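Local coordinates for hypothetical protein (Fusobacterium nucleatum subsp. nucleatum, PDB 2GSL), which is of unproven function but might be a ribonuclease of the MrnC family that takes part in RNA processing, at residues E70-I75 and E103-A108; K55-I60 and K97-L102. One frame throughout, in Å; residues are numbered along the deposited sequence.

Contact 1: E70-I75 and E103-A108; sequences EEFKVI and EAIIGA. With MG (magnesium ion), chain G.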
ATOM      1  N   GLU A  70     -25.175   2.086   4.611  1.00 52.13           N
ATOM      2  CA  GLU A  70     -25.782   2.240   3.291  1.00 52.11           C
ATOM      3  C   GLU A  70     -24.814   2.774   2.236  1.00 51.06           C
ATOM      4  O   GLU A  70     -24.657   2.182   1.161  1.00 49.91           O
ATOM      5  CB  GLU A  70     -26.991   3.179   3.389  1.00 54.26           C
ATOM      6  CG  GLU A  70     -28.315   2.472   3.610  1.00 57.43           C
ATOM      7  CD  GLU A  70     -28.750   1.681   2.387  1.00 59.80           C
ATOM      8  OE1 GLU A  70     -29.781   0.972   2.465  1.00 60.60           O
ATOM      9  OE2 GLU A  70     -28.059   1.774   1.344  1.00 60.29           O
ATOM     10  N   GLU A  71     -24.181   3.901   2.549  1.00 49.25           N
ATOM     11  CA  GLU A  71     -23.233   4.552   1.644  1.00 47.75           C
ATOM     12  C   GLU A  71     -22.199   3.591   1.048  1.00 44.89           C
ATOM     13  O   GLU A  71     -21.817   3.712  -0.120  1.00 44.76           O
ATOM     14  CB  GLU A  71     -22.523   5.690   2.388  1.00 50.39           C
ATOM     15  CG  GLU A  71     -21.290   6.255   1.697  1.00 53.22           C
ATOM     16  CD  GLU A  71     -20.656   7.389   2.492  1.00 54.99           C
ATOM     17  OE1 GLU A  71     -20.462   7.234   3.726  1.00 54.04           O
ATOM     18  OE2 GLU A  71     -20.342   8.436   1.878  1.00 57.45           O
ATOM     19  N   PHE A  72     -21.759   2.635   1.857  1.00 41.30           N
ATOM     20  CA  PHE A  72     -20.770   1.664   1.430  1.00 36.73           C
ATOM     21  C   PHE A  72     -21.379   0.535   0.629  1.00 34.52           C
ATOM     22  O   PHE A  72     -20.803   0.082  -0.360  1.00 33.52           O
ATOM     23  CB  PHE A  72     -20.037   1.118   2.650  1.00 36.65           C
ATOM     24  CG  PHE A  72     -19.253   2.157   3.375  1.00 36.93           C
ATOM     25  CD1 PHE A  72     -19.476   2.408   4.720  1.00 38.82           C
ATOM     26  CD2 PHE A  72     -18.322   2.930   2.692  1.00 36.44           C
ATOM     27  CE1 PHE A  72     -18.781   3.427   5.372  1.00 40.55           C
ATOM     28  CE2 PHE A  72     -17.625   3.946   3.328  1.00 36.26           C
ATOM     29  CZ  PHE A  72     -17.851   4.198   4.666  1.00 38.20           C
ATOM     30  N   LYS A  73     -22.545   0.074   1.061  1.00 32.77           N
ATOM     31  CA  LYS A  73     -23.227  -1.004   0.366  1.00 32.65           C
ATOM     32  C   LYS A  73     -23.394  -0.642  -1.115  1.00 32.73           C
ATOM     33  O   LYS A  73     -23.255  -1.498  -1.993  1.00 32.00           O
ATOM     34  CB  LYS A  73     -24.598  -1.257   0.998  1.00 34.09           C
ATOM     35  CG  LYS A  73     -24.565  -1.736   2.443  1.00 36.02           C
ATOM     36  CD  LYS A  73     -25.946  -2.219   2.876  1.00 39.02           C
ATOM     37  CE  LYS A  73     -25.864  -3.151   4.083  1.00 41.89           C
ATOM     38  NZ  LYS A  73     -27.187  -3.790   4.411  1.00 45.03           N
ATOM     39  N   VAL A  74     -23.685   0.637  -1.375  1.00 32.56           N
ATOM     40  CA  VAL A  74     -23.867   1.160  -2.731  1.00 31.71           C
ATOM     41  C   VAL A  74     -22.568   1.007  -3.524  1.00 32.89           C
ATOM     42  O   VAL A  74     -22.549   0.408  -4.608  1.00 31.70           O
ATOM     43  CB  VAL A  74     -24.280   2.677  -2.700  1.00 32.45           C
ATOM     44  CG1 VAL A  74     -24.443   3.225  -4.119  1.00 29.52           C
ATOM     45  CG2 VAL A  74     -25.590   2.852  -1.940  1.00 30.80           C
ATOM     46  N   ILE A  75     -21.487   1.556  -2.971  1.00 33.62           N
ATOM     47  CA  ILE A  75     -20.174   1.494  -3.599  1.00 34.78           C
ATOM     48  C   ILE A  75     -19.810   0.048  -3.899  1.00 37.32           C
ATOM     49  O   ILE A  75     -19.379  -0.284  -5.007  1.00 38.52           O
ATOM     50  CB  ILE A  75     -19.104   2.109  -2.687  1.00 33.90           C
ATOM     51  CG1 ILE A  75     -19.426   3.582  -2.466  1.00 31.70           C
ATOM     52  CG2 ILE A  75     -17.721   1.934  -3.300  1.00 31.41           C
ATOM     53  CD1 ILE A  75     -18.429   4.299  -1.614  1.00 35.05           C
ATOM     54  N   GLU A 103     -12.117  -3.904  -2.274  1.00 19.56           N
ATOM     55  CA  GLU A 103     -11.059  -2.893  -2.323  1.00 20.35           C
ATOM     56  C   GLU A 103     -11.632  -1.510  -2.632  1.00 21.42           C
ATOM     57  O   GLU A 103     -10.988  -0.491  -2.386  1.00 23.43           O
ATOM     58  CB  GLU A 103      -9.999  -3.243  -3.379  1.00 17.37           C
ATOM     59  CG  GLU A 103      -9.354  -4.593  -3.194  1.00 15.96           C
ATOM     60  CD  GLU A 103      -8.148  -4.802  -4.080  1.00 20.38           C
ATOM     61  OE1 GLU A 103      -7.092  -5.201  -3.531  1.00 22.04           O
ATOM     62  OE2 GLU A 103      -8.236  -4.583  -5.317  1.00 18.76           O
ATOM     63  N   ALA A 104     -12.841  -1.480  -3.174  1.00 20.92           N
ATOM     64  CA  ALA A 104     -13.479  -0.225  -3.511  1.00 20.79           C
ATOM     65  C   ALA A 104     -13.996   0.391  -2.225  1.00 20.37           C
ATOM     66  O   ALA A 104     -13.828   1.584  -1.983  1.00 19.03           O
ATOM     67  CB  ALA A 104     -14.622  -0.464  -4.485  1.00 21.91           C
ATOM     68  N   ILE A 105     -14.629  -0.430  -1.399  1.00 22.21           N
ATOM     69  CA  ILE A 105     -15.148   0.036  -0.123  1.00 23.15           C
ATOM     70  C   ILE A 105     -13.988   0.495   0.768  1.00 24.74           C
ATOM     71  O   ILE A 105     -14.039   1.580   1.335  1.00 26.34           O
ATOM     72  CB  ILE A 105     -15.928  -1.066   0.593  1.00 21.56           C
ATOM     73  CG1 ILE A 105     -17.186  -1.390  -0.207  1.00 22.04           C
ATOM     74  CG2 ILE A 105     -16.269  -0.622   2.003  1.00 20.91           C
ATOM     75  CD1 ILE A 105     -17.918  -2.613   0.285  1.00 23.68           C
ATOM     76  N   ILE A 106     -12.947  -0.327   0.879  1.00 24.19           N
ATOM     77  CA  ILE A 106     -11.792   0.030   1.689  1.00 24.87           C
ATOM     78  C   ILE A 106     -11.245   1.359   1.168  1.00 25.10           C
ATOM     79  O   ILE A 106     -10.961   2.270   1.942  1.00 25.45           O
ATOM     80  CB  ILE A 106     -10.648  -1.071   1.631  1.00 23.66           C
ATOM     81  CG1 ILE A 106     -11.103  -2.371   2.295  1.00 22.90           C
ATOM     82  CG2 ILE A 106      -9.413  -0.605   2.408  1.00 20.41           C
ATOM     83  CD1 ILE A 106     -11.226  -2.270   3.815  1.00 22.39           C
ATOM     84  N   GLY A 107     -11.100   1.470  -0.146  1.00 25.48           N
ATOM     85  CA  GLY A 107     -10.584   2.698  -0.721  1.00 26.73           C
ATOM     86  C   GLY A 107     -11.434   3.898  -0.352  1.00 29.37           C
ATOM     87  O   GLY A 107     -10.908   4.977  -0.055  1.00 32.21           O
ATOM     88  N   ALA A 108     -12.751   3.711  -0.357  1.00 28.79           N
ATOM     89  CA  ALA A 108     -13.678   4.787  -0.039  1.00 29.18           C
ATOM     90  C   ALA A 108     -13.585   5.225   1.423  1.00 30.75           C
ATOM     91  O   ALA A 108     -13.475   6.410   1.714  1.00 30.40           O
ATOM     92  CB  ALA A 108     -15.096   4.352  -0.369  1.00 28.66           C
TER
HETATM   93 MG    MG G 201      -6.032  -6.651  -5.040  1.00 19.00          MG
HETATM   94  O   HOH W   1      -6.139  -5.371  -6.933  1.00 19.81           O
HETATM   95  O   HOH W   2      -4.928  -7.425  -3.107  1.00 32.34           O
HETATM   96  O   HOH W   3      -4.204  -7.512  -6.238  1.00 23.11           O
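Ile75 meets Ala108 across the two helices: the CD1 methyl of Ile75 lies 3.6 Å from CB of Ala108. Ile75 reaches across with both branches. With CG1 opposite the carbonyl carbon (chi1 -62°), CG2 lies anti to the backbone N and rests on CB of Ala104 at 4.1 Å, while the CG1-CD1 arm, fully extended, runs on to Ala108 one turn further along 103-108. The isoleucine thus straddles two alanines spaced four apart, whose side chains are single methyl groups.

Phe72, about one turn earlier, meets both Ala108 and Ile105. Its ring presents an edge to Ala108, with CE2 4.5 Å from CB and the methyl near the ring plane, and its CD2 meets CG2 of Ile105 at 4.2 Å. The other branch of Ile105 turns to the backbone, CG1 lying 3.9 Å from the carbonyl O of Phe72. These two residues also bring the backbones nearest each other, CA of Phe72 to CA of Ile105 being 6.1 Å. The axes approach to 9.3 Å and run roughly antiparallel at 137°; the side chains that meet are apolar, and all five touching residues are buried. Leu18 of helix 15-34 packs on Ile75, and Leu68 on Ile105.

Glu103, on the same helix, takes no part in this packing. Its side chain, extended beyond CG, brings OE1 to a magnesium ion at 2.4 Å, and OE2 accepts a hydrogen bond from a water that also binds the metal. Asp23, the probable active-site residue, is a second protein ligand. The helix therefore has a packing face and a metal-binding face, an arrangement that belongs to the all-helical ribonuclease III domain and its acidic magnesium site.

Contact 2: K55-I60 and K97-L102; sequences KYQSLI and KEATAL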
ATOM      1  N   LYS A  55      -9.604 -14.504  -3.923  1.00 25.23           N
ATOM      2  CA  LYS A  55     -10.439 -15.479  -3.218  1.00 26.52           C
ATOM      3  C   LYS A  55     -10.691 -15.075  -1.769  1.00 25.31           C
ATOM      4  O   LYS A  55     -11.827 -15.163  -1.285  1.00 25.02           O
ATOM      5  CB  LYS A  55      -9.817 -16.880  -3.257  1.00 28.21           C
ATOM      6  CG  LYS A  55      -9.841 -17.522  -4.636  1.00 30.52           C
ATOM      7  CD  LYS A  55      -9.132 -18.863  -4.628  1.00 32.99           C
ATOM      8  CE  LYS A  55      -9.980 -19.952  -3.956  1.00 34.65           C
ATOM      9  NZ  LYS A  55     -11.225 -20.266  -4.748  1.00 34.61           N
ATOM     10  N   TYR A  56      -9.645 -14.626  -1.076  1.00 23.71           N
ATOM     11  CA  TYR A  56      -9.808 -14.227   0.317  1.00 22.63           C
ATOM     12  C   TYR A  56     -10.613 -12.929   0.459  1.00 21.72           C
ATOM     13  O   TYR A  56     -11.620 -12.894   1.166  1.00 19.76           O
ATOM     14  CB  TYR A  56      -8.445 -14.094   1.011  1.00 23.65           C
ATOM     15  CG  TYR A  56      -8.555 -13.985   2.520  1.00 24.44           C
ATOM     16  CD1 TYR A  56      -8.703 -12.744   3.135  1.00 23.56           C
ATOM     17  CD2 TYR A  56      -8.595 -15.129   3.324  1.00 23.15           C
ATOM     18  CE1 TYR A  56      -8.896 -12.637   4.499  1.00 24.16           C
ATOM     19  CE2 TYR A  56      -8.789 -15.034   4.698  1.00 25.10           C
ATOM     20  CZ  TYR A  56      -8.945 -13.779   5.278  1.00 26.53           C
ATOM     21  OH  TYR A  56      -9.188 -13.661   6.632  1.00 28.80           O
ATOM     22  N   GLN A  57     -10.199 -11.862  -0.212  1.00 22.22           N
ATOM     23  CA  GLN A  57     -10.958 -10.624  -0.087  1.00 23.27           C
ATOM     24  C   GLN A  57     -12.445 -10.910  -0.326  1.00 26.45           C
ATOM     25  O   GLN A  57     -13.311 -10.293   0.302  1.00 29.60           O
ATOM     26  CB  GLN A  57     -10.464  -9.587  -1.082  1.00 19.62           C
ATOM     27  CG  GLN A  57      -8.996  -9.678  -1.334  1.00 18.12           C
ATOM     28  CD  GLN A  57      -8.425  -8.387  -1.848  1.00 22.59           C
ATOM     29  OE1 GLN A  57      -8.421  -7.384  -1.135  1.00 24.75           O
ATOM     30  NE2 GLN A  57      -7.936  -8.394  -3.089  1.00 22.16           N
ATOM     31  N   SER A  58     -12.733 -11.859  -1.218  1.00 28.15           N
ATOM     32  CA  SER A  58     -14.111 -12.241  -1.541  1.00 27.96           C
ATOM     33  C   SER A  58     -14.846 -12.808  -0.325  1.00 29.20           C
ATOM     34  O   SER A  58     -16.039 -12.557  -0.133  1.00 29.16           O
ATOM     35  CB  SER A  58     -14.132 -13.274  -2.681  1.00 27.68           C
ATOM     36  OG  SER A  58     -15.461 -13.717  -2.949  1.00 27.14           O
ATOM     37  N   LEU A  59     -14.143 -13.585   0.489  1.00 29.84           N
ATOM     38  CA  LEU A  59     -14.770 -14.136   1.678  1.00 31.75           C
ATOM     39  C   LEU A  59     -15.049 -12.973   2.598  1.00 32.71           C
ATOM     40  O   LEU A  59     -16.101 -12.914   3.233  1.00 33.35           O
ATOM     41  CB  LEU A  59     -13.845 -15.122   2.385  1.00 35.37           C
ATOM     42  CG  LEU A  59     -13.682 -16.498   1.733  1.00 38.53           C
ATOM     43  CD1 LEU A  59     -12.777 -17.371   2.600  1.00 37.14           C
ATOM     44  CD2 LEU A  59     -15.060 -17.150   1.572  1.00 39.98           C
ATOM     45  N   ILE A  60     -14.102 -12.041   2.663  1.00 31.35           N
ATOM     46  CA  ILE A  60     -14.275 -10.880   3.511  1.00 32.23           C
ATOM     47  C   ILE A  60     -15.529 -10.134   3.095  1.00 32.20           C
ATOM     48  O   ILE A  60     -16.455  -9.964   3.889  1.00 32.46           O
ATOM     49  CB  ILE A  60     -13.077  -9.914   3.415  1.00 33.66           C
ATOM     50  CG1 ILE A  60     -11.825 -10.580   3.981  1.00 33.47           C
ATOM     51  CG2 ILE A  60     -13.378  -8.629   4.188  1.00 32.20           C
ATOM     52  CD1 ILE A  60     -11.935 -10.933   5.450  1.00 34.67           C
ATOM     53  N   LYS A  97     -14.826  -9.909  -8.838  1.00 33.15           N
ATOM     54  CA  LYS A  97     -15.650  -8.725  -8.701  1.00 33.14           C
ATOM     55  C   LYS A  97     -15.778  -8.341  -7.223  1.00 33.09           C
ATOM     56  O   LYS A  97     -15.497  -7.203  -6.844  1.00 34.03           O
ATOM     57  CB  LYS A  97     -17.029  -8.965  -9.331  1.00 33.51           C
ATOM     58  CG  LYS A  97     -16.978  -9.103 -10.863  1.00 35.90           C
ATOM     59  CD  LYS A  97     -18.058 -10.047 -11.412  1.00 38.29           C
ATOM     60  CE  LYS A  97     -19.491  -9.489 -11.299  1.00 40.27           C
ATOM     61  NZ  LYS A  97     -19.899  -8.537 -12.393  1.00 40.15           N
ATOM     62  N   GLU A  98     -16.182  -9.287  -6.386  1.00 32.10           N
ATOM     63  CA  GLU A  98     -16.325  -9.009  -4.965  1.00 32.10           C
ATOM     64  C   GLU A  98     -14.993  -8.587  -4.358  1.00 31.83           C
ATOM     65  O   GLU A  98     -14.956  -7.894  -3.346  1.00 31.62           O
ATOM     66  CB  GLU A  98     -16.869 -10.234  -4.241  1.00 33.20           C
ATOM     67  CG  GLU A  98     -18.360 -10.439  -4.447  1.00 36.46           C
ATOM     68  CD  GLU A  98     -18.809 -11.839  -4.077  1.00 40.96           C
ATOM     69  OE1 GLU A  98     -20.043 -12.096  -4.087  1.00 42.19           O
ATOM     70  OE2 GLU A  98     -17.926 -12.686  -3.784  1.00 42.56           O
ATOM     71  N   ALA A  99     -13.900  -8.991  -4.996  1.00 30.61           N
ATOM     72  CA  ALA A  99     -12.578  -8.626  -4.518  1.00 29.40           C
ATOM     73  C   ALA A  99     -12.337  -7.144  -4.788  1.00 28.85           C
ATOM     74  O   ALA A  99     -11.684  -6.438  -4.007  1.00 28.85           O
ATOM     75  CB  ALA A  99     -11.519  -9.470  -5.220  1.00 29.06           C
ATOM     76  N   THR A 100     -12.861  -6.685  -5.916  1.00 29.05           N
ATOM     77  CA  THR A 100     -12.746  -5.292  -6.328  1.00 27.03           C
ATOM     78  C   THR A 100     -13.720  -4.445  -5.521  1.00 25.47           C
ATOM     79  O   THR A 100     -13.411  -3.330  -5.118  1.00 24.15           O
ATOM     80  CB  THR A 100     -13.095  -5.150  -7.792  1.00 26.88           C
ATOM     81  OG1 THR A 100     -12.245  -6.012  -8.556  1.00 29.43           O
ATOM     82  CG2 THR A 100     -12.911  -3.704  -8.242  1.00 27.98           C
ATOM     83  N   ALA A 101     -14.906  -4.989  -5.299  1.00 24.22           N
ATOM     84  CA  ALA A 101     -15.911  -4.284  -4.541  1.00 24.57           C
ATOM     85  C   ALA A 101     -15.363  -4.053  -3.137  1.00 24.47           C
ATOM     86  O   ALA A 101     -15.557  -2.986  -2.547  1.00 23.56           O
ATOM     87  CB  ALA A 101     -17.202  -5.098  -4.491  1.00 23.78           C
ATOM     88  N   LEU A 102     -14.678  -5.064  -2.606  1.00 22.83           N
ATOM     89  CA  LEU A 102     -14.092  -4.963  -1.277  1.00 21.62           C
ATOM     90  C   LEU A 102     -13.001  -3.887  -1.281  1.00 21.34           C
ATOM     91  O   LEU A 102     -12.976  -3.030  -0.400  1.00 23.13           O
ATOM     92  CB  LEU A 102     -13.523  -6.327  -0.840  1.00 19.89           C
ATOM     93  CG  LEU A 102     -12.884  -6.610   0.539  1.00 17.11           C
ATOM     94  CD1 LEU A 102     -11.447  -6.135   0.547  1.00 17.89           C
ATOM     95  CD2 LEU A 102     -13.686  -5.983   1.642  1.00 12.55           C
TER
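Ser58 donates a hydrogen bond from OG to OE2 of Glu98, 2.8 Å long, and meets the carboxylate oxygen nearly in line with its C-O bond. A chi1 of 176° carries OG to the side away from its own N and beside its carbonyl carbon, where Glu98, extended beyond CG, meets it with its carboxylate. Beside this bond, CB of Gln57 lies over the backbone of Ala99, 4.1 Å from its CA. Leu102 follows one turn on, its two methyl groups divided between neighbours: CD1 touches OE1 of Gln57 at 3.7 Å, the two side chains crossing at about a right angle, and CD2 meets CG2 of Ile60, also at 3.7 Å. Its CG in turn sits 3.7 Å from the carbonyl O of Gln57.

Small residues lie at the crossing. CA of Ser58 and CA of Ala99 are 4.9 Å apart, and the axes pass within 7.7 Å at 66°. This is a helix crossing in the core of the ribonuclease III domain, beside its metal site: Gln57 lies about 3 Å, side chain to ion, from the bound magnesium, and its NE2 makes a weak hydrogen bond to OE1 of the metal ligand Glu103.

Outside this shell, Lys80 forms a salt bridge with OE1 of Glu98, which probably helps to position the carboxylate, now held through both oxygens, and would probably favour its ionised form. Trp26 of helix 15-34 packs against Gln57 and Leu102, whereas Ile121, Ile124 and Val125 of helix 115-127 pack on Ile60.

After helices 15-34 and 41-52 the chain enters helix 54-64, then helix 70-80, and later helix 93-111, on which both pack. Contact 2 closes the loop from 55-60 to 97-102, with 36 residues between; contact 1 closes that from 70-75 to 103-108, with 27. Because 70-75 falls inside the first loop and 103-108 beyond its end, the two loops cross. The earlier helix packs on the earlier part of helix 93-111 and the later helix on the next part, the contact centres lying about 12 Å apart. Together they fix two consecutive helices to one long helix within the ribonuclease III domain.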